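Local coordinates for protein putative isochorismatase (Burkholderia xenovorans, PDB 3OQP) that is probably a hydrolase of the isochorismatase family, although its substrate is not established, at residues Val14-Leu23 with Leu64-His75. Numbering follows the deposited sequence. Where two conformers were deposited one is given.
Sequences VQNEYVTGDL and LFARGSNGAELH
E17 reaches across to F65 and holds it in two ways. Its OE1 takes the backbone N of F65 at 2.8 Å, on the anti side and somewhat out of the carboxylate plane, while its CB lies over one face of the F65 ring, 4.0 Å from the centroid. CG anti to the backbone N (chi1 -159°) and a bend at chi2 bring OE1 to F65 N, while L64 CD2 packs against E17 CD. OE2 accepts from D22 N through its anti lone pair, and water 2 ties OE1 to A66 N and S69 OG. F65 CZ lies over a face of the Y18 ring, 3.4 Å from Y18 CZ, the planes 59° apart, and L23 CD2 sits at the edge of the F65 ring. Backbone hydrogen bonds H75 N to V14 O (2.8 Å) and N16 N to E73 O flank Q15 and L74, a non-hydrogen-bonded pair in a single antiparallel bridge; E17 N to G71 O lies beyond it. Q15 NE2 gives to A72 O at 2.8 Å and also to N56 O, and N16 ND2 reaches N70 O at 3.1 Å. H75 ND1 caps V77 N of helix 76-79. The whole joins loops at the C-terminal ends of neighbouring strands 7-12 and 51-56 in the parallel sheet of the isochorismatase alpha/beta fold.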
ATOM      1  N   VAL A  14     -14.962  -0.127  11.081  1.00  9.62           N
ATOM      2  CA  VAL A  14     -14.938  -0.233  12.512  1.00  9.62           C
ATOM      3  C   VAL A  14     -16.065  -1.125  12.967  1.00  9.73           C
ATOM      4  O   VAL A  14     -17.124  -0.673  13.415  1.00 12.60           O
ATOM      5  CB  VAL A  14     -14.814   1.186  13.185  1.00 10.17           C
ATOM      6  CG1 VAL A  14     -14.828   1.042  14.748  1.00 11.69           C
ATOM      7  CG2 VAL A  14     -13.568   1.985  12.718  1.00 10.21           C
ATOM      8  N   GLN A  15     -15.770  -2.412  12.807  1.00  9.94           N
ATOM      9  CA  GLN A  15     -16.708  -3.505  12.948  1.00 10.18           C
ATOM     10  C   GLN A  15     -16.293  -4.492  13.997  1.00 10.40           C
ATOM     11  O   GLN A  15     -15.105  -4.582  14.392  1.00 11.80           O
ATOM     12  CB  GLN A  15     -16.794  -4.176  11.577  1.00 10.03           C
ATOM     13  CG  GLN A  15     -17.550  -3.340  10.527  1.00 12.05           C
ATOM     14  CD  GLN A  15     -17.362  -3.806   9.098  1.00 11.63           C
ATOM     15  OE1 GLN A  15     -16.522  -3.300   8.353  1.00 12.44           O
ATOM     16  NE2 GLN A  15     -18.158  -4.787   8.698  1.00 11.53           N
ATOM     17  N   ASN A  16     -17.276  -5.216  14.557  1.00 10.59           N
ATOM     18  CA  ASN A  16     -17.030  -6.074  15.690  1.00 11.26           C
ATOM     19  C   ASN A  16     -16.025  -7.166  15.446  1.00 10.57           C
ATOM     20  O   ASN A  16     -15.333  -7.560  16.410  1.00 11.66           O
ATOM     21  CB  ASN A  16     -18.339  -6.726  16.152  1.00 12.19           C
ATOM     22  CG  ASN A  16     -19.300  -5.741  16.759  1.00 12.59           C
ATOM     23  OD1 ASN A  16     -18.865  -4.784  17.407  1.00 14.20           O
ATOM     24  ND2 ASN A  16     -20.614  -5.974  16.570  1.00 14.50           N
ATOM     25  N   GLU A  17     -15.816  -7.599  14.209  1.00 11.18           N
ATOM     26  CA  GLU A  17     -14.886  -8.640  13.861  1.00 11.74           C
ATOM     27  C   GLU A  17     -13.499  -8.323  14.384  1.00 11.25           C
ATOM     28  O   GLU A  17     -12.735  -9.224  14.757  1.00 12.08           O
ATOM     29  CB  GLU A  17     -14.783  -8.825  12.330  1.00 12.96           C
ATOM     30  CG  GLU A  17     -14.263 -10.132  11.909  1.00 12.72           C
ATOM     31  CD  GLU A  17     -15.323 -11.223  12.155  1.00 15.54           C
ATOM     32  OE1 GLU A  17     -16.279 -11.357  11.315  1.00 16.79           O
ATOM     33  OE2 GLU A  17     -15.191 -11.942  13.187  1.00 15.01           O
ATOM     34  N   TYR A  18     -13.136  -7.025  14.337  1.00 11.51           N
ATOM     35  CA  TYR A  18     -11.857  -6.533  14.761  1.00 11.07           C
ATOM     36  C   TYR A  18     -11.670  -6.420  16.286  1.00 12.30           C
ATOM     37  O   TYR A  18     -10.536  -6.229  16.786  1.00 12.31           O
ATOM     38  CB  TYR A  18     -11.566  -5.154  14.151  1.00 10.35           C
ATOM     39  CG  TYR A  18     -11.270  -5.210  12.669  1.00  9.92           C
ATOM     40  CD1 TYR A  18     -10.216  -5.950  12.192  1.00 10.93           C
ATOM     41  CD2 TYR A  18     -12.079  -4.529  11.730  1.00 10.25           C
ATOM     42  CE1 TYR A  18      -9.912  -6.004  10.825  1.00 11.46           C
ATOM     43  CE2 TYR A  18     -11.710  -4.511  10.371  1.00 10.08           C
ATOM     44  CZ  TYR A  18     -10.685  -5.308   9.921  1.00 10.67           C
ATOM     45  OH  TYR A  18     -10.331  -5.314   8.596  1.00 12.69           O
ATOM     46  N   VAL A  19     -12.739  -6.510  17.037  1.00 12.14           N
ATOM     47  CA  VAL A  19     -12.753  -6.252  18.452  1.00 12.48           C
ATOM     48  C   VAL A  19     -13.102  -7.500  19.227  1.00 13.52           C
ATOM     49  O   VAL A  19     -12.272  -8.078  19.922  1.00 15.62           O
ATOM     50  CB  VAL A  19     -13.686  -5.078  18.768  1.00 12.92           C
ATOM     51  CG1 VAL A  19     -13.573  -4.699  20.243  1.00 15.07           C
ATOM     52  CG2 VAL A  19     -13.383  -3.840  17.899  1.00 12.88           C
ATOM     53  N   THR A  20     -14.332  -7.956  19.071  1.00 14.27           N
ATOM     54  CA  THR A  20     -14.839  -9.154  19.751  1.00 15.18           C
ATOM     55  C   THR A  20     -14.811 -10.386  18.884  1.00 15.15           C
ATOM     56  O   THR A  20     -15.038 -11.494  19.386  1.00 17.13           O
ATOM     57  CB  THR A  20     -16.264  -8.903  20.236  1.00 15.76           C
ATOM     58  OG1 THR A  20     -17.094  -8.556  19.127  1.00 14.80           O
ATOM     59  CG2 THR A  20     -16.272  -7.773  21.336  1.00 18.64           C
ATOM     60  N   GLY A  21     -14.525 -10.231  17.579  1.00 14.19           N
ATOM     61  CA  GLY A  21     -14.572 -11.321  16.645  1.00 14.63           C
ATOM     62  C   GLY A  21     -13.259 -11.990  16.342  1.00 14.05           C
ATOM     63  O   GLY A  21     -12.344 -12.027  17.198  1.00 15.26           O
ATOM     64  N   ASP A  22     -13.137 -12.574  15.143  0.50 14.71           N
ATOM     65  CA  ASP A  22     -11.999 -13.432  14.843  0.50 15.15           C
ATOM     66  C   ASP A  22     -10.899 -12.834  13.999  0.50 14.62           C
ATOM     67  O   ASP A  22     -10.054 -13.565  13.494  0.50 15.64           O
ATOM     68  CB  ASP A  22     -12.406 -14.791  14.313  0.50 16.37           C
ATOM     69  CG  ASP A  22     -12.048 -15.870  15.281  0.50 19.93           C
ATOM     70  OD1 ASP A  22     -10.831 -16.153  15.444  0.50 23.89           O
ATOM     71  OD2 ASP A  22     -12.988 -16.385  15.923  0.50 25.13           O
ATOM     72  N   LEU A  23     -10.853 -11.505  13.935  1.00 13.52           N
ATOM     73  CA  LEU A  23      -9.687 -10.826  13.350  1.00 12.71           C
ATOM     74  C   LEU A  23      -9.232  -9.743  14.306  1.00 12.74           C
ATOM     75  O   LEU A  23      -9.313  -8.574  14.003  1.00 12.29           O
ATOM     76  CB  LEU A  23     -10.039 -10.310  11.959  1.00 12.35           C
ATOM     77  CG  LEU A  23      -8.889  -9.762  11.096  1.00 12.48           C
ATOM     78  CD1 LEU A  23      -7.802 -10.807  10.884  1.00 12.32           C
ATOM     79  CD2 LEU A  23      -9.467  -9.282   9.737  1.00 13.22           C
ATOM     80  N   LEU A  64     -15.230 -14.391   8.001  1.00 16.37           N
ATOM     81  CA  LEU A  64     -15.058 -13.040   8.520  1.00 16.08           C
ATOM     82  C   LEU A  64     -15.945 -12.053   7.780  1.00 15.32           C
ATOM     83  O   LEU A  64     -16.149 -12.167   6.573  1.00 16.16           O
ATOM     84  CB  LEU A  64     -13.593 -12.579   8.385  1.00 15.85           C
ATOM     85  CG  LEU A  64     -12.460 -13.356   9.103  1.00 16.58           C
ATOM     86  CD1 LEU A  64     -11.110 -12.838   8.605  1.00 18.02           C
ATOM     87  CD2 LEU A  64     -12.499 -13.256  10.619  1.00 18.48           C
ATOM     88  N   PHE A  65     -16.487 -11.087   8.504  1.00 14.22           N
ATOM     89  CA  PHE A  65     -17.313 -10.023   7.925  1.00 14.10           C
ATOM     90  C   PHE A  65     -18.541 -10.543   7.211  1.00 15.86           C
ATOM     91  O   PHE A  65     -19.057  -9.922   6.325  1.00 13.29           O
ATOM     92  CB  PHE A  65     -16.456  -9.084   7.008  1.00 13.21           C
ATOM     93  CG  PHE A  65     -15.294  -8.500   7.715  1.00 12.37           C
ATOM     94  CD1 PHE A  65     -15.494  -7.422   8.504  1.00 14.85           C
ATOM     95  CD2 PHE A  65     -14.077  -9.077   7.607  1.00 14.87           C
ATOM     96  CE1 PHE A  65     -14.398  -6.883   9.207  1.00 15.12           C
ATOM     97  CE2 PHE A  65     -12.993  -8.581   8.313  1.00 14.10           C
ATOM     98  CZ  PHE A  65     -13.168  -7.476   9.102  1.00 15.59           C
ATOM     99  N   ALA A  66     -19.046 -11.682   7.655  1.00 15.71           N
ATOM    100  CA  ALA A  66     -20.176 -12.290   6.939  1.00 15.99           C
ATOM    101  C   ALA A  66     -21.441 -11.497   7.138  1.00 16.72           C
ATOM    102  O   ALA A  66     -21.829 -11.188   8.254  1.00 15.40           O
ATOM    103  CB  ALA A  66     -20.406 -13.696   7.411  1.00 16.65           C
ATOM    104  N   ARG A  67     -22.089 -11.158   6.036  0.50 16.89           N
ATOM    105  CA  ARG A  67     -23.429 -10.572   6.091  0.50 18.75           C
ATOM    106  C   ARG A  67     -24.345 -11.259   7.110  0.50 18.67           C
ATOM    107  O   ARG A  67     -24.456 -12.501   7.151  0.50 19.33           O
ATOM    108  CB  ARG A  67     -24.077 -10.630   4.715  0.50 18.81           C
ATOM    109  CG  ARG A  67     -23.677  -9.458   3.833  0.50 18.98           C
ATOM    110  CD  ARG A  67     -24.330  -9.535   2.451  0.50 18.65           C
ATOM    111  NE  ARG A  67     -23.586  -8.708   1.495  0.50 20.07           N
ATOM    112  CZ  ARG A  67     -23.639  -7.379   1.424  0.50 21.16           C
ATOM    113  NH1 ARG A  67     -24.403  -6.688   2.260  0.50 21.81           N
ATOM    114  NH2 ARG A  67     -22.921  -6.735   0.497  0.50 21.15           N
ATOM    115  N   GLY A  68     -24.975 -10.465   7.964  1.00 19.82           N
ATOM    116  CA  GLY A  68     -25.923 -11.030   8.935  1.00 20.97           C
ATOM    117  C   GLY A  68     -25.309 -11.477  10.250  1.00 21.39           C
ATOM    118  O   GLY A  68     -26.014 -11.837  11.179  1.00 23.52           O
ATOM    119  N   SER A  69     -23.977 -11.444  10.340  1.00 19.05           N
ATOM    120  CA  SER A  69     -23.254 -11.900  11.515  1.00 17.62           C
ATOM    121  C   SER A  69     -22.946 -10.724  12.436  1.00 16.39           C
ATOM    122  O   SER A  69     -22.824  -9.576  11.979  1.00 17.13           O
ATOM    123  CB  SER A  69     -21.934 -12.573  11.125  1.00 17.50           C
ATOM    124  OG  SER A  69     -20.958 -11.607  10.745  1.00 16.73           O
ATOM    125  N   ASN A  70     -22.751 -11.023  13.715  1.00 16.14           N
ATOM    126  CA  ASN A  70     -22.305 -10.012  14.684  1.00 16.11           C
ATOM    127  C   ASN A  70     -21.000  -9.370  14.243  1.00 14.95           C
ATOM    128  O   ASN A  70     -20.821  -8.159  14.413  1.00 14.78           O
ATOM    129  CB  ASN A  70     -22.132 -10.591  16.090  1.00 16.27           C
ATOM    130  CG  ASN A  70     -21.816  -9.520  17.099  1.00 19.46           C
ATOM    131  OD1 ASN A  70     -20.672  -9.399  17.521  1.00 21.99           O
ATOM    132  ND2 ASN A  70     -22.804  -8.707  17.452  1.00 19.87           N
ATOM    133  N   GLY A  71     -20.092 -10.179  13.723  1.00 12.89           N
ATOM    134  CA  GLY A  71     -18.782  -9.626  13.383  1.00 13.55           C
ATOM    135  C   GLY A  71     -18.849  -8.545  12.303  1.00 12.10           C
ATOM    136  O   GLY A  71     -17.965  -7.655  12.291  1.00 12.73           O
ATOM    137  N   ALA A  72     -19.837  -8.647  11.401  1.00 12.25           N
ATOM    138  CA  ALA A  72     -19.939  -7.627  10.363  1.00 11.92           C
ATOM    139  C   ALA A  72     -20.589  -6.337  10.821  1.00 11.22           C
ATOM    140  O   ALA A  72     -20.533  -5.323  10.112  1.00 12.82           O
ATOM    141  CB  ALA A  72     -20.742  -8.185   9.180  1.00 13.54           C
ATOM    142  N   GLU A  73     -21.237  -6.341  11.966  1.00 10.72           N
ATOM    143  CA  GLU A  73     -21.888  -5.141  12.414  0.60 11.13           C
ATOM    144  C   GLU A  73     -20.849  -4.097  12.842  1.00 10.62           C
ATOM    145  O   GLU A  73     -19.755  -4.398  13.336  1.00 12.21           O
ATOM    146  CB  GLU A  73     -22.895  -5.419  13.525  0.60 11.76           C
ATOM    147  CG  GLU A  73     -24.060  -6.309  13.024  0.60 14.61           C
ATOM    148  CD  GLU A  73     -24.865  -5.598  11.935  0.60 17.71           C
ATOM    149  OE1 GLU A  73     -25.477  -4.572  12.246  0.60 20.08           O
ATOM    150  OE2 GLU A  73     -24.852  -6.035  10.775  0.60 24.62           O
ATOM    151  N   LEU A  74     -21.232  -2.856  12.638  1.00 11.82           N
ATOM    152  CA  LEU A  74     -20.446  -1.727  13.091  1.00 12.62           C
ATOM    153  C   LEU A  74     -20.401  -1.755  14.612  1.00 13.47           C
ATOM    154  O   LEU A  74     -21.374  -2.071  15.285  1.00 15.23           O
ATOM    155  CB  LEU A  74     -21.105  -0.430  12.619  1.00 13.54           C
ATOM    156  CG  LEU A  74     -21.096  -0.164  11.135  1.00 14.08           C
ATOM    157  CD1 LEU A  74     -21.993   0.966  10.748  1.00 15.09           C
ATOM    158  CD2 LEU A  74     -19.659   0.168  10.684  1.00 15.28           C
ATOM    159  N   HIS A  75     -19.224  -1.451  15.137  1.00 12.52           N
ATOM    160  CA  HIS A  75     -19.000  -1.405  16.580  1.00 11.29           C
ATOM    161  C   HIS A  75     -19.844  -0.294  17.176  1.00 12.40           C
ATOM    162  O   HIS A  75     -20.065   0.713  16.528  1.00 12.84           O
ATOM    163  CB  HIS A  75     -17.552  -1.172  16.875  1.00 11.48           C
ATOM    164  CG  HIS A  75     -17.202  -1.285  18.312  1.00 13.46           C
ATOM    165  ND1 HIS A  75     -17.315  -0.223  19.185  1.00 13.00           N
ATOM    166  CD2 HIS A  75     -16.759  -2.338  19.036  1.00 14.05           C
ATOM    167  CE1 HIS A  75     -16.894  -0.611  20.382  1.00 15.54           C
ATOM    168  NE2 HIS A  75     -16.602  -1.901  20.332  1.00 14.97           N
TER
HETATM  169  O   HOH W   1     -22.834  -4.179  17.340  1.00 29.70           O
HETATM  170  O   HOH W   2     -18.373 -12.818  10.495  1.00 18.89           O
HETATM  171  O   HOH W   3     -17.935 -10.210  16.871  1.00 18.81           O
HETATM  172  O   HOH W   4     -19.706  -7.845  19.682  1.00 20.96           O